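Local coordinates for single-stranded DNA-binding protein 1 (Streptomyces coelicolor, PDB 4DAM) that probably binds single-stranded DNA through its OB-fold domain and assembles as a homotetramer, at residues 88-94 and 109-115. The protein carries 1 engineered substitution. Residues are numbered along the deposited sequence; the frame is centred on the assembly and turned at random. Where two conformers were deposited one is given.
Sequences VVQGRLK and DIDAVAI
Gln-90 O receives two backbone donors, Val-113 N at 2.8 Å and Ala-114 N at 3.2 Å; Val-113 and Ala-114 both facing Gln-90 define a classic beta bulge. On its far side the register of strand 86-100 against strand 103-112 has shifted by one residue, and Arg-92 with Asp-111 and Lys-94 with Asp-109 form two reciprocal antiparallel hydrogen-bonded pairs. Just past the bulge, Gly-91, paired with Ala-112, makes a CA-H...O contact from its CA to Asp-111 O (3.2 Å), and the Ile-110 CG2 methyl packs against the glycine backbone.

Val-113 can be followed outward from the bulge: CB rests 3.7 Å from Gln-90 O, and the side chain lies beside that of Gln-90, pointing the same way, with CG1, anti to the backbone N (chi1 173°), 4.1 Å from NE2. CG2, the other branch, lies over one face of the Arg-92 guanidinium, 4.0 Å from NH1.

Val-89 sends its two methyls apart on the buried face, CG1 to Ile-110 CG2 (3.9 Å) and CG2 to Ile-115 CG2. Beyond them, Leu-43 touches Val-89, and Leu-73 of helix 71-80 packs on Ile-115. The chain turns a corner at Val-113, and strand 86-100 pairs antiparallel with 103-112 before it (segment axes at 130°) and with 114-117 after it, within the curled beta-barrel of the OB fold.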
loop_
_atom_site.group_PDB
_atom_site.type_symbol
_atom_site.label_atom_id
_atom_site.label_comp_id
_atom_site.label_asym_id
_atom_site.label_seq_id
_atom_site.Cartn_x
_atom_site.Cartn_y
_atom_site.Cartn_z
ATOM N N VAL A 88 8.078 11.750 -3.387
ATOM C CA VAL A 88 7.319 10.640 -2.842
ATOM C C VAL A 88 6.104 11.226 -2.128
ATOM O O VAL A 88 6.238 12.153 -1.320
ATOM C CB VAL A 88 8.165 9.732 -1.936
ATOM C CG1 VAL A 88 9.003 10.476 -0.918
ATOM C CG2 VAL A 88 7.273 8.688 -1.251
ATOM N N VAL A 89 4.933 10.692 -2.447
ATOM C CA VAL A 89 3.666 11.179 -1.904
ATOM C C VAL A 89 2.941 10.002 -1.258
ATOM O O VAL A 89 2.770 8.965 -1.892
ATOM C CB VAL A 89 2.789 11.807 -3.021
ATOM C CG1 VAL A 89 1.389 12.212 -2.485
ATOM C CG2 VAL A 89 3.529 12.990 -3.704
ATOM N N GLN A 90 2.517 10.180 -0.010
ATOM C CA GLN A 90 1.633 9.219 0.657
ATOM C C GLN A 90 0.328 9.913 0.966
ATOM O O GLN A 90 0.314 11.026 1.480
ATOM C CB GLN A 90 2.241 8.717 1.948
ATOM C CG GLN A 90 1.502 7.516 2.505
ATOM C CD GLN A 90 1.611 7.393 4.023
ATOM O OE1 GLN A 90 1.562 6.278 4.551
ATOM N NE2 GLN A 90 1.776 8.521 4.727
ATOM N N GLY A 91 -0.790 9.263 0.674
ATOM C CA GLY A 91 -2.057 9.856 1.044
ATOM C C GLY A 91 -3.232 9.006 0.645
ATOM O O GLY A 91 -3.069 7.856 0.263
ATOM N N ARG A 92 -4.419 9.582 0.757
ATOM C CA ARG A 92 -5.647 8.846 0.496
ATOM C C ARG A 92 -6.081 9.020 -0.947
ATOM O O ARG A 92 -6.179 10.151 -1.447
ATOM C CB ARG A 92 -6.748 9.352 1.428
ATOM C CG ARG A 92 -6.444 9.031 2.871
ATOM C CD ARG A 92 -7.507 9.397 3.856
ATOM N NE ARG A 92 -7.211 10.647 4.543
ATOM C CZ ARG A 92 -6.367 10.771 5.576
ATOM N NH1 ARG A 92 -5.709 9.727 6.085
ATOM N NH2 ARG A 92 -6.186 11.962 6.107
ATOM N N LEU A 93 -6.362 7.912 -1.608
ATOM C CA LEU A 93 -6.780 7.924 -3.007
ATOM C C LEU A 93 -8.270 8.205 -3.124
ATOM O O LEU A 93 -9.076 7.544 -2.461
ATOM C CB LEU A 93 -6.478 6.571 -3.647
ATOM C CG LEU A 93 -6.878 6.343 -5.114
ATOM C CD1 LEU A 93 -6.080 7.239 -6.055
ATOM C CD2 LEU A 93 -6.772 4.879 -5.526
ATOM N N LYS A 94 -8.616 9.163 -3.981
ATOM C CA LYS A 94 -10.009 9.450 -4.322
ATOM C C LYS A 94 -10.191 9.411 -5.833
ATOM O O LYS A 94 -9.631 10.237 -6.545
ATOM C CB LYS A 94 -10.434 10.793 -3.731
ATOM C CG LYS A 94 -10.224 10.934 -2.217
ATOM C CD LYS A 94 -11.208 10.098 -1.432
ATOM C CE LYS A 94 -10.861 9.865 0.045
ATOM N NZ LYS A 94 -11.974 9.137 0.743
ATOM N N ASP A 109 -7.355 11.548 -7.571
ATOM C CA ASP A 109 -6.835 12.552 -6.620
ATOM C C ASP A 109 -6.099 11.806 -5.497
ATOM O O ASP A 109 -6.483 10.688 -5.122
ATOM C CB ASP A 109 -7.941 13.346 -5.942
ATOM C CG ASP A 109 -8.608 14.392 -6.821
ATOM O OD1 ASP A 109 -8.198 14.657 -7.942
ATOM O OD2 ASP A 109 -9.590 14.996 -6.364
ATOM N N ILE A 110 -5.065 12.430 -4.952
ATOM C CA ILE A 110 -4.439 11.965 -3.719
ATOM C C ILE A 110 -4.534 13.093 -2.700
ATOM O O ILE A 110 -4.055 14.200 -2.935
ATOM C CB ILE A 110 -2.952 11.564 -3.888
ATOM C CG1 ILE A 110 -2.796 10.460 -4.909
ATOM C CG2 ILE A 110 -2.352 11.150 -2.521
ATOM C CD1 ILE A 110 -1.363 10.108 -5.264
ATOM N N ASP A 111 -5.212 12.833 -1.599
ATOM C CA ASP A 111 -5.251 13.746 -0.475
ATOM C C ASP A 111 -4.032 13.443 0.392
ATOM O O ASP A 111 -4.002 12.453 1.134
ATOM C CB ASP A 111 -6.570 13.595 0.291
ATOM C CG ASP A 111 -7.782 14.126 -0.493
ATOM O OD1 ASP A 111 -7.620 14.851 -1.503
ATOM O OD2 ASP A 111 -8.929 13.818 -0.099
ATOM N N ALA A 112 -3.001 14.266 0.245
ATOM C CA ALA A 112 -1.675 13.934 0.775
ATOM C C ALA A 112 -1.568 14.069 2.258
ATOM O O ALA A 112 -2.070 15.038 2.839
ATOM C CB ALA A 112 -0.582 14.791 0.132
ATOM N N VAL A 113 -0.905 13.087 2.862
ATOM C CA VAL A 113 -0.534 13.102 4.258
ATOM C C VAL A 113 0.958 13.440 4.443
ATOM O O VAL A 113 1.347 14.082 5.422
ATOM C CB VAL A 113 -0.847 11.708 4.878
ATOM C CG1 VAL A 113 -0.321 11.625 6.283
ATOM C CG2 VAL A 113 -2.352 11.454 4.836
ATOM N N ALA A 114 1.774 12.988 3.493
ATOM C CA ALA A 114 3.225 13.172 3.530
ATOM C C ALA A 114 3.707 13.385 2.122
ATOM O O ALA A 114 3.213 12.748 1.183
ATOM C CB ALA A 114 3.887 11.941 4.151
ATOM N N ILE A 115 4.639 14.319 1.957
ATOM C CA ILE A 115 5.285 14.551 0.673
ATOM C C ILE A 115 6.752 14.826 0.974
ATOM O O ILE A 115 7.070 15.551 1.924
ATOM C CB ILE A 115 4.743 15.791 -0.088
ATOM C CG1 ILE A 115 3.227 15.687 -0.342
ATOM C CG2 ILE A 115 5.446 15.942 -1.436
ATOM C CD1 ILE A 115 2.582 16.958 -0.880
#